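PDB 1QNR: endo-1,4-b-d-mannanase from Trichoderma reesei, which hydrolyses internal beta-1,4-mannosidic linkages of mannan chains, as a member of glycoside hydrolase family 5. Local coordinates for residues A[207-218]-A[253-264]; A[170-181]-A[220-229]. All blocks are in the same frame, centred on the assembly; numbering follows the deposited sequence.

Contact 1: A[207-218]-A[253-264]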
# COMPACT_ATOMS: atom_id res chain seq x y z
N LEU A 207 -0.62 0.74 -14.04
CA LEU A 207 -0.93 1.33 -15.35
C LEU A 207 0.22 1.03 -16.33
O LEU A 207 1.41 0.97 -15.99
CB LEU A 207 -1.14 2.86 -15.23
CG LEU A 207 -2.12 3.26 -14.07
CD1 LEU A 207 -2.23 4.82 -14.04
CD2 LEU A 207 -3.50 2.64 -14.21
N GLY A 208 -0.15 0.89 -17.62
CA GLY A 208 0.82 0.72 -18.71
C GLY A 208 1.12 -0.72 -18.98
O GLY A 208 2.10 -1.29 -18.41
N LEU A 209 0.33 -1.44 -19.79
CA LEU A 209 0.53 -2.90 -20.05
C LEU A 209 -0.11 -3.19 -21.40
O LEU A 209 -1.31 -2.95 -21.61
CB LEU A 209 -0.07 -3.68 -18.84
CG LEU A 209 0.04 -5.20 -18.89
CD1 LEU A 209 1.44 -5.72 -19.04
CD2 LEU A 209 -0.72 -5.86 -17.75
N SER A 210 0.69 -3.81 -22.30
CA SER A 210 0.23 -3.87 -23.73
C SER A 210 -0.58 -5.10 -24.05
O SER A 210 -1.02 -5.24 -25.23
CB SER A 210 1.48 -3.79 -24.63
OG SER A 210 2.11 -2.46 -24.53
N THR A 211 -0.91 -5.99 -23.13
CA THR A 211 -1.67 -7.22 -23.38
C THR A 211 -3.16 -7.09 -23.07
O THR A 211 -3.92 -8.08 -23.13
CB THR A 211 -1.12 -8.32 -22.46
OG1 THR A 211 -1.07 -7.82 -21.09
CG2 THR A 211 0.30 -8.75 -22.83
N GLY A 212 -3.63 -5.85 -22.84
CA GLY A 212 -5.01 -5.56 -22.53
C GLY A 212 -5.84 -5.17 -23.78
O GLY A 212 -5.49 -5.54 -24.92
N ASP A 213 -6.86 -4.37 -23.51
CA ASP A 213 -7.81 -3.97 -24.58
C ASP A 213 -7.63 -2.52 -25.03
O ASP A 213 -8.53 -2.01 -25.72
CB ASP A 213 -9.23 -4.22 -24.14
CG ASP A 213 -9.79 -3.31 -23.04
OD1 ASP A 213 -8.99 -2.54 -22.43
OD2 ASP A 213 -11.03 -3.36 -22.79
N GLY A 214 -6.54 -1.89 -24.58
CA GLY A 214 -6.36 -0.51 -25.08
C GLY A 214 -7.13 0.53 -24.30
O GLY A 214 -6.96 1.74 -24.68
N ALA A 215 -7.88 0.21 -23.25
CA ALA A 215 -8.52 1.29 -22.46
C ALA A 215 -7.41 2.17 -21.83
O ALA A 215 -6.27 1.69 -21.63
CB ALA A 215 -9.40 0.63 -21.37
N TYR A 216 -7.75 3.40 -21.40
CA TYR A 216 -6.78 4.30 -20.80
C TYR A 216 -5.85 3.71 -19.74
O TYR A 216 -4.64 3.93 -19.89
CB TYR A 216 -7.32 5.67 -20.32
CG TYR A 216 -6.15 6.65 -19.97
CD1 TYR A 216 -5.36 7.30 -20.94
CD2 TYR A 216 -5.82 6.97 -18.68
CE1 TYR A 216 -4.38 8.18 -20.56
CE2 TYR A 216 -4.82 7.79 -18.24
CZ TYR A 216 -4.07 8.43 -19.21
OH TYR A 216 -3.00 9.32 -18.99
N PRO A 217 -6.30 2.91 -18.77
CA PRO A 217 -5.35 2.38 -17.78
C PRO A 217 -4.27 1.52 -18.43
O PRO A 217 -3.20 1.35 -17.77
CB PRO A 217 -6.28 1.55 -16.86
CG PRO A 217 -7.63 2.27 -16.99
CD PRO A 217 -7.71 2.60 -18.48
N TYR A 218 -4.51 0.83 -19.57
CA TYR A 218 -3.43 0.06 -20.21
C TYR A 218 -2.44 0.96 -21.00
O TYR A 218 -1.41 0.38 -21.37
CB TYR A 218 -4.09 -0.95 -21.17
CG TYR A 218 -4.82 -2.18 -20.53
CD1 TYR A 218 -4.00 -3.12 -19.87
CD2 TYR A 218 -6.18 -2.36 -20.60
CE1 TYR A 218 -4.62 -4.24 -19.30
CE2 TYR A 218 -6.81 -3.49 -20.05
CZ TYR A 218 -5.98 -4.40 -19.37
OH TYR A 218 -6.59 -5.56 -18.83
N TRP A 253 -14.95 -5.44 -16.73
CA TRP A 253 -13.61 -5.23 -17.32
C TRP A 253 -12.51 -5.52 -16.29
O TRP A 253 -11.37 -5.80 -16.60
CB TRP A 253 -13.52 -3.78 -17.82
CG TRP A 253 -12.19 -3.23 -18.27
CD1 TRP A 253 -11.74 -3.20 -19.57
CD2 TRP A 253 -11.14 -2.59 -17.47
NE1 TRP A 253 -10.50 -2.60 -19.62
CE2 TRP A 253 -10.10 -2.23 -18.35
CE3 TRP A 253 -11.05 -2.33 -16.09
CZ2 TRP A 253 -8.93 -1.61 -17.90
CZ3 TRP A 253 -9.88 -1.68 -15.64
CH2 TRP A 253 -8.85 -1.34 -16.54
N GLY A 254 -12.82 -5.45 -14.99
CA GLY A 254 -11.83 -5.71 -13.93
C GLY A 254 -11.30 -7.12 -13.93
O GLY A 254 -10.15 -7.32 -13.50
N ASN A 255 -12.08 -8.10 -14.41
CA ASN A 255 -11.57 -9.48 -14.43
C ASN A 255 -10.37 -9.60 -15.37
O ASN A 255 -9.36 -10.23 -15.02
CB ASN A 255 -12.70 -10.48 -14.85
CG ASN A 255 -13.78 -10.41 -13.78
OD1 ASN A 255 -13.62 -10.83 -12.61
ND2 ASN A 255 -14.95 -9.79 -14.08
N GLY A 256 -10.46 -9.01 -16.59
CA GLY A 256 -9.32 -9.04 -17.51
C GLY A 256 -8.11 -8.26 -16.97
O GLY A 256 -6.95 -8.61 -17.23
N TRP A 257 -8.37 -7.12 -16.28
CA TRP A 257 -7.29 -6.37 -15.62
C TRP A 257 -6.50 -7.25 -14.61
O TRP A 257 -5.25 -7.22 -14.61
CB TRP A 257 -7.89 -5.15 -14.92
CG TRP A 257 -6.92 -4.20 -14.27
CD1 TRP A 257 -6.71 -4.03 -12.92
CD2 TRP A 257 -6.08 -3.22 -14.90
NE1 TRP A 257 -5.76 -3.06 -12.66
CE2 TRP A 257 -5.39 -2.52 -13.90
CE3 TRP A 257 -5.85 -2.85 -16.25
CZ2 TRP A 257 -4.51 -1.46 -14.17
CZ3 TRP A 257 -4.95 -1.83 -16.53
CH2 TRP A 257 -4.30 -1.14 -15.49
N ILE A 258 -7.23 -8.03 -13.80
CA ILE A 258 -6.51 -8.96 -12.89
C ILE A 258 -5.73 -9.99 -13.69
O ILE A 258 -4.57 -10.29 -13.37
CB ILE A 258 -7.59 -9.66 -11.99
CG1 ILE A 258 -8.27 -8.62 -11.06
CG2 ILE A 258 -6.93 -10.78 -11.18
CD1 ILE A 258 -9.62 -9.17 -10.51
N GLN A 259 -6.38 -10.63 -14.71
CA GLN A 259 -5.71 -11.70 -15.46
C GLN A 259 -4.43 -11.19 -16.17
O GLN A 259 -3.42 -11.91 -16.15
CB GLN A 259 -6.69 -12.28 -16.51
CG GLN A 259 -7.86 -13.01 -15.84
CD GLN A 259 -8.97 -13.38 -16.82
OE1 GLN A 259 -9.24 -12.70 -17.79
NE2 GLN A 259 -9.59 -14.52 -16.48
N THR A 260 -4.47 -10.02 -16.82
CA THR A 260 -3.27 -9.55 -17.52
C THR A 260 -2.13 -9.22 -16.57
O THR A 260 -0.95 -9.48 -16.88
CB THR A 260 -3.54 -8.33 -18.41
OG1 THR A 260 -4.18 -7.28 -17.67
CG2 THR A 260 -4.47 -8.67 -19.61
N HIS A 261 -2.44 -8.64 -15.40
CA HIS A 261 -1.37 -8.31 -14.44
C HIS A 261 -0.79 -9.60 -13.81
O HIS A 261 0.44 -9.69 -13.70
CB HIS A 261 -1.91 -7.33 -13.38
CG HIS A 261 -1.99 -5.95 -13.93
ND1 HIS A 261 -3.09 -5.54 -14.70
CD2 HIS A 261 -1.13 -4.89 -13.91
CE1 HIS A 261 -2.85 -4.27 -15.11
NE2 HIS A 261 -1.70 -3.84 -14.65
N ALA A 262 -1.65 -10.57 -13.45
CA ALA A 262 -1.17 -11.84 -12.94
C ALA A 262 -0.18 -12.49 -13.89
O ALA A 262 0.87 -13.02 -13.47
CB ALA A 262 -2.25 -12.85 -12.63
N ALA A 263 -0.57 -12.48 -15.17
CA ALA A 263 0.33 -13.13 -16.17
C ALA A 263 1.63 -12.41 -16.32
O ALA A 263 2.67 -13.05 -16.54
CB ALA A 263 -0.37 -13.22 -17.54
N ALA A 264 1.71 -11.06 -16.23
CA ALA A 264 2.95 -10.31 -16.30
C ALA A 264 3.85 -10.54 -15.05
O ALA A 264 5.09 -10.73 -15.20
CB ALA A 264 2.62 -8.81 -16.45
O HOH W 1 -0.08 -9.92 -19.49

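Contact 2: A[170-181]-A[220-229]. With BMA (beta-D-mannopyranose), chain B.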
# COMPACT_ATOMS: atom_id res chain seq x y z
N PRO A 170 2.63 5.92 -7.20
CA PRO A 170 3.54 6.84 -7.92
C PRO A 170 3.14 6.94 -9.40
O PRO A 170 2.90 5.92 -10.07
CB PRO A 170 4.91 6.19 -7.78
CG PRO A 170 4.65 4.77 -7.38
CD PRO A 170 3.36 4.77 -6.57
N ARG A 171 3.10 8.19 -9.91
CA ARG A 171 2.87 8.47 -11.33
C ARG A 171 3.85 9.54 -11.77
O ARG A 171 4.36 10.32 -10.94
CB ARG A 171 1.45 8.99 -11.63
CG ARG A 171 0.30 7.99 -11.29
CD ARG A 171 -1.00 8.71 -11.74
NE ARG A 171 -2.16 7.85 -11.55
CZ ARG A 171 -3.40 8.14 -12.04
NH1 ARG A 171 -3.58 9.29 -12.70
NH2 ARG A 171 -4.37 7.29 -11.78
N CYS A 172 4.04 9.64 -13.08
CA CYS A 172 4.86 10.75 -13.63
C CYS A 172 4.09 11.15 -14.91
O CYS A 172 4.35 10.54 -15.98
CB CYS A 172 6.32 10.31 -13.80
SG CYS A 172 7.53 11.69 -14.13
N ASN A 173 3.07 12.01 -14.73
CA ASN A 173 2.14 12.24 -15.89
C ASN A 173 2.88 12.77 -17.13
O ASN A 173 3.51 13.80 -17.04
CB ASN A 173 1.09 13.24 -15.39
CG ASN A 173 0.08 13.56 -16.50
OD1 ASN A 173 0.27 14.63 -17.14
ND2 ASN A 173 -0.89 12.73 -16.74
N GLY A 174 2.66 12.09 -18.27
CA GLY A 174 3.35 12.48 -19.53
C GLY A 174 4.84 12.23 -19.58
O GLY A 174 5.44 12.54 -20.63
N CYS A 175 5.48 11.66 -18.54
CA CYS A 175 6.91 11.43 -18.57
C CYS A 175 7.27 10.18 -19.34
O CYS A 175 6.49 9.22 -19.55
CB CYS A 175 7.43 11.17 -17.12
SG CYS A 175 6.98 12.48 -15.94
N SER A 176 8.56 10.14 -19.77
CA SER A 176 9.09 8.86 -20.24
C SER A 176 8.90 7.84 -19.06
O SER A 176 9.20 8.22 -17.90
CB SER A 176 10.58 9.01 -20.47
OG SER A 176 11.29 7.79 -20.62
N THR A 177 8.61 6.60 -19.41
CA THR A 177 8.45 5.59 -18.34
C THR A 177 9.78 5.22 -17.67
O THR A 177 9.82 4.65 -16.54
CB THR A 177 7.79 4.31 -18.88
OG1 THR A 177 8.69 3.71 -19.85
CG2 THR A 177 6.40 4.53 -19.47
N ASP A 178 10.92 5.65 -18.23
CA ASP A 178 12.24 5.35 -17.63
C ASP A 178 12.46 6.23 -16.40
O ASP A 178 13.39 5.90 -15.60
CB ASP A 178 13.38 5.63 -18.67
CG ASP A 178 14.72 5.11 -18.19
OD1 ASP A 178 14.84 3.92 -17.89
OD2 ASP A 178 15.66 5.97 -18.17
N VAL A 179 11.77 7.36 -16.21
CA VAL A 179 12.05 8.15 -14.98
C VAL A 179 11.64 7.32 -13.75
O VAL A 179 12.52 7.18 -12.84
CB VAL A 179 11.24 9.44 -15.00
CG1 VAL A 179 11.34 10.30 -13.73
CG2 VAL A 179 11.61 10.34 -16.22
N ILE A 180 10.47 6.74 -13.71
CA ILE A 180 10.13 5.86 -12.55
C ILE A 180 10.92 4.61 -12.57
O ILE A 180 11.33 4.12 -11.47
CB ILE A 180 8.58 5.61 -12.47
CG1 ILE A 180 7.95 6.91 -11.92
CG2 ILE A 180 8.31 4.36 -11.58
CD1 ILE A 180 6.41 6.98 -11.95
N VAL A 181 11.37 4.01 -13.72
CA VAL A 181 12.23 2.80 -13.63
C VAL A 181 13.53 3.15 -12.91
O VAL A 181 13.97 2.40 -12.01
CB VAL A 181 12.50 2.22 -15.02
CG1 VAL A 181 13.54 1.10 -14.91
CG2 VAL A 181 11.23 1.64 -15.68
N TYR A 220 0.14 4.42 -21.82
CA TYR A 220 1.38 4.89 -21.19
C TYR A 220 1.39 6.38 -20.97
O TYR A 220 2.40 7.08 -21.21
CB TYR A 220 2.60 4.41 -22.03
CG TYR A 220 2.70 2.90 -22.06
CD1 TYR A 220 3.25 2.12 -21.05
CD2 TYR A 220 2.08 2.19 -23.13
CE1 TYR A 220 3.35 0.76 -21.09
CE2 TYR A 220 2.13 0.80 -23.16
CZ TYR A 220 2.75 0.09 -22.14
OH TYR A 220 2.87 -1.28 -22.20
N GLY A 221 0.31 6.99 -20.51
CA GLY A 221 0.24 8.40 -20.25
C GLY A 221 0.58 8.85 -18.82
O GLY A 221 0.59 10.05 -18.54
N GLU A 222 0.79 7.86 -17.91
CA GLU A 222 1.04 8.18 -16.48
C GLU A 222 2.46 7.85 -16.08
O GLU A 222 2.75 7.83 -14.86
CB GLU A 222 -0.01 7.50 -15.57
CG GLU A 222 -1.46 7.94 -15.89
CD GLU A 222 -1.71 9.43 -15.73
OE1 GLU A 222 -0.93 10.17 -15.08
OE2 GLU A 222 -2.73 9.92 -16.31
N GLY A 223 3.37 7.66 -17.07
CA GLY A 223 4.77 7.44 -16.69
C GLY A 223 5.16 6.06 -16.18
O GLY A 223 6.30 5.93 -15.69
N THR A 224 4.22 5.08 -16.22
CA THR A 224 4.61 3.73 -15.69
C THR A 224 4.44 2.65 -16.73
O THR A 224 3.54 2.76 -17.60
CB THR A 224 3.79 3.38 -14.41
OG1 THR A 224 2.37 3.36 -14.71
CG2 THR A 224 3.99 4.43 -13.29
N ASP A 225 5.38 1.68 -16.73
CA ASP A 225 5.35 0.51 -17.61
C ASP A 225 5.39 -0.70 -16.65
O ASP A 225 6.44 -0.95 -16.04
CB ASP A 225 6.55 0.58 -18.57
CG ASP A 225 6.59 -0.58 -19.56
OD1 ASP A 225 6.29 -1.72 -19.19
OD2 ASP A 225 6.95 -0.38 -20.76
N PHE A 226 4.24 -1.36 -16.48
CA PHE A 226 4.16 -2.45 -15.48
C PHE A 226 5.17 -3.55 -15.66
O PHE A 226 5.85 -3.96 -14.68
CB PHE A 226 2.73 -3.06 -15.47
CG PHE A 226 2.53 -4.04 -14.34
CD1 PHE A 226 2.42 -3.55 -13.03
CD2 PHE A 226 2.42 -5.40 -14.58
CE1 PHE A 226 2.16 -4.43 -11.98
CE2 PHE A 226 2.21 -6.29 -13.50
CZ PHE A 226 2.11 -5.80 -12.17
N ALA A 227 5.31 -4.04 -16.92
CA ALA A 227 6.30 -5.11 -17.16
C ALA A 227 7.74 -4.68 -16.91
O ALA A 227 8.55 -5.47 -16.35
CB ALA A 227 6.11 -5.70 -18.56
N LYS A 228 8.10 -3.46 -17.25
CA LYS A 228 9.45 -2.95 -16.99
C LYS A 228 9.70 -2.83 -15.47
O LYS A 228 10.76 -3.17 -14.93
CB LYS A 228 9.73 -1.58 -17.64
CG LYS A 228 9.96 -1.75 -19.17
CD LYS A 228 10.42 -0.41 -19.76
CE LYS A 228 10.64 -0.65 -21.27
NZ LYS A 228 11.28 0.57 -21.89
N ASN A 229 8.69 -2.36 -14.70
CA ASN A 229 8.87 -2.17 -13.28
C ASN A 229 9.03 -3.51 -12.56
O ASN A 229 9.92 -3.61 -11.66
CB ASN A 229 7.71 -1.37 -12.66
CG ASN A 229 7.63 0.06 -13.11
OD1 ASN A 229 8.65 0.69 -13.47
ND2 ASN A 229 6.42 0.71 -13.08
C1 BMA B . -7.88 10.32 -14.15
C2 BMA B . -7.66 8.94 -13.49
C3 BMA B . -7.99 8.97 -11.98
C4 BMA B . -7.23 10.11 -11.30
C5 BMA B . -7.50 11.46 -12.04
C6 BMA B . -6.96 12.71 -11.39
O1 BMA B . -7.43 10.26 -15.50
O2 BMA B . -6.30 8.53 -13.68
O3 BMA B . -7.49 7.71 -11.45
O4 BMA B . -7.62 10.32 -9.97
O5 BMA B . -7.02 11.27 -13.42
O6 BMA B . -5.58 12.99 -11.56
O HOH W 2 -1.84 11.76 -12.98
O HOH W 3 3.65 9.05 -19.61
O HOH W 4 8.28 7.80 -15.30
O HOH W 5 7.73 2.72 -15.21
O HOH W 6 11.36 2.99 -20.37
O HOH W 7 7.64 2.07 -21.77

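Contact 1: A[207-218]-A[253-264]
Tyr218 packs its ring against Trp257 and Trp253 of helix 253-264, and this aromatic cluster is the dense part of the contact. Trp257 turns an edge to one face of the tyrosine, with centroids 4.9 Å apart and planes at 63°, an edge-to-face pair in which Trp257 CE3 lies 3.5 Å from Tyr218 CZ. On the opposite face the CA of Gly212 sits over the ring centre, where any side chain at that position would run into Tyr218 CE1. Trp253 meets the tyrosine obliquely, its CZ2 3.6 Å from Tyr218 CE2, while Pro217 places CB against Trp257 CH2 at 3.6 Å and CG against Trp253. Both indoles have CG anti to the backbone N (chi1 171° and -176°), which carries them off the helix toward the loop. Further along, Leu209 CD2 stands 3.7 Å above the centroid of the His261 ring, almost on its normal, a CH-pi contact; ND1 of that ring donates to Trp257 O, which fixes its rotation.

The outer margin is polar and looser. Trp253 NE1 donates to Asp213 OD1 at 3.2 Å, nearly straight and in the indole plane; the same oxygen takes Ala215 N from the other face of the carboxylate, closing an Asx turn. A glycan N-acetylglucosamine touches both Asp213 and Trp253 here. At the exposed Thr211, a water joins OG1 to Thr260 O, 2.8 Å from each, and the methyl CG2 of Thr260 rests near Thr211 O.

Inward, Trp257 NE1 bonds to His241 O at strand 238-242, His261 stacks on Phe240 of that strand, and Trp247 of helix 244-247 packs against Leu207, Pro217 and both indoles, while Asn255, Ile258 and Gln259 touch Trp290 and Thr293 of helix 283-295.

Contact 2: A[170-181]-A[220-229]
Glu222 lays its CG over one face of the Arg171 guanidinium, and a mannopyranose O2 and a water lie at the edge of that group, in its plane. This joins two loops of the family 5 TIM barrel, those following strands 161-165 and 199-201. NH1 and NH2 of Arg171 each donate to the sugar O2 at 3.0 Å, and NH2 also reaches O3 and forms a salt bridge with Glu205. Carboxylate and guanidinium planes stand 43° apart, and Arg171 NH1 to Glu222 OE1 is a long salt bridge of 3.7 Å, supplemented by the water bonded to both atoms. The bend at chi2 of Glu222 (-61°) returns its carboxylate toward the neighbouring loop, where Asn173 ND2 donates to OE1 at 3.1 Å from above the carboxylate plane; OE2 is held by Tyr216. With an alanine at Glu222, Arg171 would probably lose its long charge partner and the cover on one face, and Asn173 ND2 and Tyr216 OH their carboxylate partner.

Behind this site the backbones dock directly: Cys172 N donates to Glu222 O, and Gly174 N to Gly221 O, across the turn closed by the Cys172-Cys175 disulfide. Thr177 and Ile180 pack on 223-225. A side chain at Gly223 would clash with Cys172 O, which lies only 3.2 Å from Gly223 CA.

In the fold
Both contacts are partly buried and draw on one loop after strand 199-201 and the helix start that follows it: residues 207-218 lean on helix 253-264 in contact 1, and residues 220-229 on the loop and first helical residues of 170-181 in contact 2. Two tyrosine hydroxyls probably bridge them by hydrogen bonds, Tyr216 to Glu222 and Tyr220 to Ser210. Their chemistry differs with place. Contact 1 is a loop-on-helix junction with a buried aromatic core, with the Trp253-Asp213 hydrogen bond at its outer margin. Contact 2 is mostly loop against loop, relying on backbone bonds, bridging waters and charged groups, one of which grips mannose.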